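Local coordinates for protein microbial serine proteinases; subtilisin (Bacillus subtilis, PDB 2GKO) that hydrolyses peptide bonds as a cold-adapted serine protease of the subtilisin family and carries several bound calcium ions, at residues E117-A122 and S146-A151; D124-L129 and K158-I163; S169-G174 and S289-G294. All blocks are in the same frame, centred on the assembly; numbering follows the deposited sequence.

Interaction 1. Residues E117-A122 and S146-A151; sequences EAIRHA and SLITNA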
loop_
_atom_site.group_PDB
_atom_site.type_symbol
_atom_site.label_atom_id
_atom_site.label_comp_id
_atom_site.label_asym_id
_atom_site.label_seq_id
_atom_site.Cartn_x
_atom_site.Cartn_y
_atom_site.Cartn_z
ATOM N N GLU A 117 9.295 -10.582 11.504
ATOM C CA GLU A 117 8.553 -11.778 11.864
ATOM C C GLU A 117 7.213 -11.810 11.137
ATOM O O GLU A 117 6.780 -12.841 10.634
ATOM C CB GLU A 117 8.352 -11.838 13.371
ATOM C CG GLU A 117 7.653 -13.092 13.869
ATOM C CD GLU A 117 8.499 -14.357 13.756
ATOM O OE1 GLU A 117 9.685 -14.288 13.344
ATOM O OE2 GLU A 117 7.946 -15.438 14.050
ATOM N N ALA A 118 6.564 -10.656 11.057
ATOM C CA ALA A 118 5.280 -10.574 10.363
ATOM C C ALA A 118 5.381 -10.790 8.865
ATOM O O ALA A 118 4.520 -11.448 8.270
ATOM C CB ALA A 118 4.628 -9.221 10.653
ATOM N N ILE A 119 6.432 -10.259 8.242
ATOM C CA ILE A 119 6.662 -10.462 6.823
ATOM C C ILE A 119 6.866 -11.951 6.572
ATOM O O ILE A 119 6.274 -12.521 5.681
ATOM C CB ILE A 119 7.890 -9.664 6.323
ATOM C CG1 ILE A 119 7.645 -8.149 6.432
ATOM C CG2 ILE A 119 8.180 -10.008 4.872
ATOM C CD1 ILE A 119 8.909 -7.369 6.308
ATOM N N ARG A 120 7.740 -12.575 7.362
ATOM C CA ARG A 120 7.965 -14.000 7.200
ATOM C C ARG A 120 6.692 -14.803 7.413
ATOM O O ARG A 120 6.441 -15.734 6.671
ATOM C CB ARG A 120 9.062 -14.496 8.136
ATOM C CG ARG A 120 10.447 -13.938 7.802
ATOM C CD ARG A 120 11.512 -14.404 8.750
ATOM N NE ARG A 120 11.507 -15.857 8.793
ATOM C CZ ARG A 120 12.199 -16.649 7.969
ATOM N NH1 ARG A 120 12.079 -17.968 8.098
ATOM N NH2 ARG A 120 13.012 -16.137 7.027
ATOM N N HIS A 121 5.917 -14.452 8.427
ATOM C CA HIS A 121 4.680 -15.162 8.721
ATOM C C HIS A 121 3.688 -15.086 7.562
ATOM O O HIS A 121 3.058 -16.079 7.208
ATOM C CB HIS A 121 4.047 -14.674 10.021
ATOM C CG HIS A 121 2.845 -15.473 10.426
ATOM N ND1 HIS A 121 2.914 -16.825 10.706
ATOM C CD2 HIS A 121 1.536 -15.137 10.518
ATOM C CE1 HIS A 121 1.702 -17.272 10.999
ATOM N NE2 HIS A 121 0.851 -16.268 10.894
ATOM N N ALA A 122 3.588 -13.920 6.933
ATOM C CA ALA A 122 2.716 -13.741 5.791
ATOM C C ALA A 122 3.150 -14.677 4.666
ATOM O O ALA A 122 2.331 -15.308 4.032
ATOM C CB ALA A 122 2.738 -12.295 5.323
ATOM N N SER A 146 18.637 -5.223 7.956
ATOM C CA SER A 146 18.807 -6.529 7.318
ATOM C C SER A 146 17.702 -7.512 7.739
ATOM O O SER A 146 17.335 -8.366 6.947
ATOM C CB SER A 146 20.196 -7.124 7.613
ATOM O OG SER A 146 20.375 -7.250 8.994
ATOM N N LEU A 147 17.168 -7.397 8.953
ATOM C CA LEU A 147 16.069 -8.272 9.377
ATOM C C LEU A 147 14.877 -8.080 8.436
ATOM O O LEU A 147 14.300 -9.047 7.952
ATOM C CB LEU A 147 15.659 -7.971 10.823
ATOM C CG LEU A 147 16.643 -8.381 11.912
ATOM C CD1 LEU A 147 16.206 -7.838 13.257
ATOM C CD2 LEU A 147 16.751 -9.910 11.955
ATOM N N ILE A 148 14.537 -6.819 8.169
ATOM C CA ILE A 148 13.381 -6.527 7.331
ATOM C C ILE A 148 13.676 -6.888 5.875
ATOM O O ILE A 148 12.878 -7.520 5.176
ATOM C CB ILE A 148 12.970 -5.058 7.475
ATOM C CG1 ILE A 148 12.371 -4.827 8.866
ATOM C CG2 ILE A 148 11.968 -4.678 6.373
ATOM C CD1 ILE A 148 12.211 -3.381 9.238
ATOM N N THR A 149 14.839 -6.479 5.388
ATOM C CA THR A 149 15.256 -6.834 4.029
ATOM C C THR A 149 15.203 -8.339 3.747
ATOM O O THR A 149 14.633 -8.785 2.744
ATOM C CB THR A 149 16.675 -6.327 3.788
ATOM O OG1 THR A 149 16.675 -4.897 3.713
ATOM C CG2 THR A 149 17.192 -6.786 2.444
ATOM N N ASN A 150 15.788 -9.125 4.647
ATOM C CA ASN A 150 15.836 -10.574 4.462
ATOM C C ASN A 150 14.449 -11.203 4.502
ATOM O O ASN A 150 14.166 -12.144 3.756
ATOM C CB ASN A 150 16.746 -11.221 5.487
ATOM C CG ASN A 150 18.219 -10.884 5.252
ATOM O OD1 ASN A 150 18.574 -10.330 4.210
ATOM N ND2 ASN A 150 19.067 -11.197 6.235
ATOM N N ALA A 151 13.587 -10.648 5.355
ATOM C CA ALA A 151 12.202 -11.092 5.462
ATOM C C ALA A 151 11.451 -10.787 4.174
ATOM O O ALA A 151 10.733 -11.637 3.661
ATOM C CB ALA A 151 11.535 -10.446 6.658
#

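Interaction 2. Residues D124-L129 and K158-I163; sequences DQATAL and KGVLII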
loop_
_atom_site.group_PDB
_atom_site.type_symbol
_atom_site.label_atom_id
_atom_site.label_comp_id
_atom_site.label_asym_id
_atom_site.label_seq_id
_atom_site.Cartn_x
_atom_site.Cartn_y
_atom_site.Cartn_z
ATOM N N ASP A 124 4.822 -17.498 5.050
ATOM C CA ASP A 124 4.578 -18.863 5.510
ATOM C C ASP A 124 3.108 -19.221 5.360
ATOM O O ASP A 124 2.771 -20.366 5.030
ATOM C CB ASP A 124 5.031 -19.038 6.957
ATOM C CG ASP A 124 6.535 -19.035 7.092
ATOM O OD1 ASP A 124 7.012 -18.774 8.201
ATOM O OD2 ASP A 124 7.297 -19.282 6.132
ATOM N N GLN A 125 2.242 -18.237 5.568
ATOM C CA GLN A 125 0.797 -18.417 5.410
ATOM C C GLN A 125 0.423 -18.550 3.941
ATOM O O GLN A 125 -0.449 -19.345 3.582
ATOM C CB GLN A 125 0.039 -17.238 6.053
ATOM C CG GLN A 125 0.052 -17.239 7.554
ATOM C CD GLN A 125 -0.831 -18.308 8.136
ATOM O OE1 GLN A 125 -2.039 -18.191 8.059
ATOM N NE2 GLN A 125 -0.238 -19.378 8.677
ATOM N N ALA A 126 1.073 -17.776 3.073
ATOM C CA ALA A 126 0.849 -17.893 1.644
ATOM C C ALA A 126 1.119 -19.332 1.228
ATOM O O ALA A 126 0.363 -19.923 0.480
ATOM C CB ALA A 126 1.746 -16.943 0.872
ATOM N N THR A 127 2.206 -19.887 1.753
ATOM C CA THR A 127 2.628 -21.251 1.399
ATOM C C THR A 127 1.683 -22.283 1.998
ATOM O O THR A 127 1.193 -23.151 1.280
ATOM C CB THR A 127 4.045 -21.493 1.915
ATOM O OG1 THR A 127 4.946 -20.575 1.288
ATOM C CG2 THR A 127 4.548 -22.875 1.508
ATOM N N ALA A 128 1.413 -22.152 3.296
ATOM C CA ALA A 128 0.623 -23.138 4.036
ATOM C C ALA A 128 -0.808 -23.228 3.527
ATOM O O ALA A 128 -1.369 -24.322 3.462
ATOM C CB ALA A 128 0.634 -22.841 5.518
ATOM N N LEU A 129 -1.391 -22.080 3.169
ATOM C CA LEU A 129 -2.783 -22.000 2.717
ATOM C C LEU A 129 -2.894 -22.079 1.207
ATOM O O LEU A 129 -4.001 -22.105 0.663
ATOM C CB LEU A 129 -3.400 -20.676 3.196
ATOM C CG LEU A 129 -3.356 -20.441 4.711
ATOM C CD1 LEU A 129 -4.136 -19.175 5.099
ATOM C CD2 LEU A 129 -3.853 -21.630 5.503
ATOM N N LYS A 158 8.663 -16.678 -1.805
ATOM C CA LYS A 158 7.491 -17.525 -1.565
ATOM C C LYS A 158 6.245 -17.090 -2.337
ATOM O O LYS A 158 5.190 -17.727 -2.232
ATOM C CB LYS A 158 7.188 -17.609 -0.076
ATOM C CG LYS A 158 8.238 -18.383 0.715
ATOM C CD LYS A 158 7.876 -18.458 2.168
ATOM C CE LYS A 158 8.364 -19.743 2.805
ATOM N NZ LYS A 158 7.336 -20.799 2.748
ATOM N N GLY A 159 6.368 -16.027 -3.130
ATOM C CA GLY A 159 5.318 -15.618 -4.032
ATOM C C GLY A 159 4.467 -14.454 -3.549
ATOM O O GLY A 159 3.460 -14.116 -4.175
ATOM N N VAL A 160 4.856 -13.858 -2.422
ATOM C CA VAL A 160 4.145 -12.719 -1.848
ATOM C C VAL A 160 4.537 -11.452 -2.608
ATOM O O VAL A 160 5.709 -11.248 -2.932
ATOM C CB VAL A 160 4.452 -12.572 -0.334
ATOM C CG1 VAL A 160 3.783 -11.342 0.267
ATOM C CG2 VAL A 160 4.040 -13.823 0.411
ATOM N N LEU A 161 3.548 -10.631 -2.957
ATOM C CA LEU A 161 3.790 -9.315 -3.531
ATOM C C LEU A 161 3.896 -8.297 -2.394
ATOM O O LEU A 161 3.034 -8.247 -1.537
ATOM C CB LEU A 161 2.676 -8.916 -4.470
ATOM C CG LEU A 161 2.847 -7.579 -5.189
ATOM C CD1 LEU A 161 4.090 -7.555 -6.066
ATOM C CD2 LEU A 161 1.638 -7.317 -6.022
ATOM N N ILE A 162 4.969 -7.519 -2.382
ATOM C CA ILE A 162 5.208 -6.545 -1.313
ATOM C C ILE A 162 5.108 -5.117 -1.854
ATOM O O ILE A 162 5.843 -4.739 -2.744
ATOM C CB ILE A 162 6.574 -6.768 -0.649
ATOM C CG1 ILE A 162 6.636 -8.158 0.017
ATOM C CG2 ILE A 162 6.826 -5.690 0.378
ATOM C CD1 ILE A 162 7.451 -9.157 -0.706
ATOM N N ILE A 163 4.178 -4.353 -1.304
ATOM C CA ILE A 163 3.968 -2.947 -1.652
ATOM C C ILE A 163 4.340 -2.114 -0.440
ATOM O O ILE A 163 3.991 -2.471 0.675
ATOM C CB ILE A 163 2.480 -2.672 -2.032
ATOM C CG1 ILE A 163 1.930 -3.726 -3.008
ATOM C CG2 ILE A 163 2.306 -1.232 -2.571
ATOM C CD1 ILE A 163 2.631 -3.790 -4.310
HETATM O O HOH W 1 5.033 -20.323 -1.333
#

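Interaction 3. Residues S169-G174 and S289-G294; sequences SGPKPG and SGNSAG. With CA (calcium ion), chain D.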
loop_
_atom_site.group_PDB
_atom_site.type_symbol
_atom_site.label_atom_id
_atom_site.label_comp_id
_atom_site.label_asym_id
_atom_site.label_seq_id
_atom_site.Cartn_x
_atom_site.Cartn_y
_atom_site.Cartn_z
ATOM N N SER A 169 10.196 11.921 2.815
ATOM C CA SER A 169 11.407 12.715 3.035
ATOM C C SER A 169 11.799 13.500 1.775
ATOM O O SER A 169 12.922 13.990 1.666
ATOM C CB SER A 169 12.555 11.795 3.437
ATOM O OG SER A 169 12.282 11.170 4.661
ATOM N N GLY A 170 10.861 13.639 0.855
ATOM C CA GLY A 170 11.077 14.416 -0.346
ATOM C C GLY A 170 11.075 15.924 -0.122
ATOM O O GLY A 170 10.808 16.403 0.983
ATOM N N PRO A 171 11.286 16.698 -1.184
ATOM C CA PRO A 171 11.375 16.228 -2.561
ATOM C C PRO A 171 12.773 15.881 -3.073
ATOM O O PRO A 171 12.906 15.511 -4.243
ATOM C CB PRO A 171 10.852 17.447 -3.340
ATOM C CG PRO A 171 11.347 18.595 -2.561
ATOM C CD PRO A 171 11.292 18.159 -1.128
ATOM N N LYS A 172 13.806 16.007 -2.254
ATOM C CA LYS A 172 15.145 15.901 -2.809
ATOM C C LYS A 172 15.448 14.521 -3.363
ATOM O O LYS A 172 15.003 13.528 -2.814
ATOM C CB LYS A 172 16.182 16.318 -1.792
ATOM C CG LYS A 172 16.116 17.809 -1.469
ATOM C CD LYS A 172 17.212 18.206 -0.469
ATOM C CE LYS A 172 18.578 18.384 -1.182
ATOM N NZ LYS A 172 19.614 19.069 -0.327
ATOM N N PRO A 173 16.213 14.462 -4.454
ATOM C CA PRO A 173 16.654 13.177 -4.995
ATOM C C PRO A 173 17.347 12.292 -3.976
ATOM O O PRO A 173 18.085 12.760 -3.084
ATOM C CB PRO A 173 17.634 13.591 -6.100
ATOM C CG PRO A 173 17.160 14.923 -6.552
ATOM C CD PRO A 173 16.691 15.588 -5.277
ATOM N N GLY A 174 17.098 10.990 -4.087
ATOM C CA GLY A 174 17.760 10.018 -3.248
ATOM C C GLY A 174 17.200 9.883 -1.838
ATOM O O GLY A 174 17.835 9.297 -0.962
ATOM N N SER A 289 4.270 15.773 -13.532
ATOM C CA SER A 289 4.343 16.970 -12.709
ATOM C C SER A 289 4.699 16.637 -11.276
ATOM O O SER A 289 4.413 15.544 -10.791
ATOM C CB SER A 289 3.043 17.756 -12.744
ATOM O OG SER A 289 1.926 16.974 -12.386
ATOM N N GLY A 290 5.318 17.614 -10.624
ATOM C CA GLY A 290 5.946 17.441 -9.325
ATOM C C GLY A 290 7.450 17.624 -9.483
ATOM O O GLY A 290 8.026 17.458 -10.572
ATOM N N ASN A 291 8.128 17.953 -8.390
ATOM C CA ASN A 291 9.563 18.172 -8.457
ATOM C C ASN A 291 10.266 16.935 -8.975
ATOM O O ASN A 291 10.058 15.853 -8.461
ATOM C CB ASN A 291 10.134 18.542 -7.079
ATOM C CG ASN A 291 9.607 19.873 -6.528
ATOM O OD1 ASN A 291 8.609 20.422 -6.979
ATOM N ND2 ASN A 291 10.298 20.383 -5.527
ATOM N N SER A 292 11.077 17.098 -10.021
ATOM C CA SER A 292 11.840 16.017 -10.660
ATOM C C SER A 292 10.978 15.042 -11.479
ATOM O O SER A 292 11.484 14.034 -11.969
ATOM C CB SER A 292 12.728 15.230 -9.667
ATOM O OG SER A 292 13.613 16.097 -8.986
ATOM N N ALA A 293 9.697 15.330 -11.621
ATOM C CA ALA A 293 8.863 14.542 -12.520
ATOM C C ALA A 293 9.057 15.059 -13.941
ATOM O O ALA A 293 9.259 16.255 -14.162
ATOM C CB ALA A 293 7.407 14.633 -12.123
ATOM N N GLY A 294 8.997 14.142 -14.898
ATOM C CA GLY A 294 8.999 14.526 -16.301
ATOM C C GLY A 294 8.617 13.358 -17.173
ATOM O O GLY A 294 8.084 12.350 -16.729
HETATM CA CA CA D . 7.126 10.586 -15.699
HETATM O O HOH W 2 13.132 16.868 -6.473
HETATM O O HOH W 3 6.109 8.839 -14.340
#

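Interaction 1. Residues E117-A122 and S146-A151
The flat carbonyl group of Ala151 has one face covered by Ile119, whose CG2 methyl sits above it, 3.3 Å from Ala151 O. The second flat group, the guanidinium of Arg120, makes its own contact beyond the two segments, a cation-pi interaction with Tyr154; across the contact Arg120 brings only aliphatic carbon, its CG lying 3.8 Å from Ala151 CB. The Ala151 methyl therefore lodges between Arg120 and Ile119, and its closest neighbour there is Ile119 CB, at 3.7 Å. With chi1 at -65°, Ile119 turns CG2 opposite its backbone N and onto the carbonyl, while its other branch carries CD1 to 4.1 Å from Ile148 CG2, the two isoleucines crossing at about a right angle. Replacing Ile119 by an alanine would probably open a gap beside Ile148 and leave the Ala151 carbonyl face without its methyl cover. The small Ala151 lets the nearly parallel helical segments, 9° apart, approach to 8.8 Å between axes. On its sheet-facing side Ile119 rests on Leu33 of strand 29-34 and on Ile135 and Met137 of strand 133-137, neighbouring parallel strands, while Ile148 and Ala151 of helix 146-157 pack along helix 112-129, on Ile115 and Ala116.

Interaction 2. Residues D124-L129 and K158-I163
Lys158 reaches across to Thr127 and donates a hydrogen bond from NZ to Thr127 OG1, 2.8 Å long, the two side chains crossing at about a right angle. The same ammonium group lies 3.7 Å from Asp124 OD2, a long salt bridge, and the adjoining methylene is nearer, with Lys158 CE 3.5 Å from Asp124 OD2. Two bends near the end of the lysine, chi3 148° and chi4 -92°, turn NZ back onto the helix surface. A water closes the other side of the contact: it lies 2.6 Å from Thr127 OG1 and donates to Lys158 O at 2.8 Å. Further in, Ala126 CB packs against Val160 CG2 at 3.9 Å, a small apolar patch that continues onto Val133 and Ile135 of strand 133-137.

In the next shell, Tyr154 OH hydrogen-bonds to Asp124 OD2 and holds the carboxylate, while Gly123 O is a further partner of Thr127 OG1. Gly159, at phi 101°, ends helix 146-157 in a Schellman motif and directs the chain into strand 161-165; just past it, Val160 O is bound by Asn271 ND2. The threonine hydroxyl is thus gripped by an ammonium, a carbonyl and a water at once, whereas the carboxylate, already engaged by the tyrosine and only at long salt-bridge distance, would probably balance the lysine charge less strongly than a direct bond would.

Interaction 3. Residues S169-G174 and S289-G294
Asn291 meets Pro171 because its chi1 of -64° sets CG opposite the carbonyl carbon, and a chi2 of 16° then extends ND2 forward, away from CA. The amide nitrogen ends alongside the proline ring, with Asn291 ND2 3.6 Å from Pro171 CG and also close to Pro171 CB. The two side chains lie side by side and point the same way, a van der Waals contact without a hydrogen bond. On the proline side, a cis peptide bond joins Gly170 to Pro171.

Polar linkage between the loops passes through a water, which donates to Pro171 O at 2.6 Å and stands 2.7 Å from Ser292 OG. Beside it, Pro173 CG only grazes Ser292 OG at 4.5 Å. Both contributing residues of segment 289-294 occupy the corners of a type II beta turn from Gly290 to Ala293, closed by a bond of 2.9 Å from Ala293 N to Gly290 O; Ser292 takes the corner with positive phi. Arg208 NH2 binds Asn291 O from outside.

One residue past the turn, Gly294 O coordinates a calcium ion at 2.3 Å, together with a water, Asp286 OD1, Ile287 O, Gly296 O and Asp298 OD2. Six oxygen ligands, drawn largely from backbone carbonyls and aspartates of one short run of chain, make this a calcium-binding surface loop, here resting against the proline-bearing loop 169-174.

Interactions 1 and 2 are neighbours, their centres 11 Å apart, and they lie on successive turns of helix 112-129; they meet where Ala122 O approaches Val160 CG2 at 4.3 Å. Tyr154, on helix 146-157, joins them further by serving both Arg120 and Asp124. Interaction 3 belongs to a distant surface, its centre about 29 Å from that of interaction 1 and 32 Å from that of interaction 2. The chain nevertheless leads from one region to the other past the bound phenylmethanesulfonic acid: strand 161-165, entered in interaction 2, ends at Ala165, and Asn168 directly precedes segment 169-174, both residues lining its pocket.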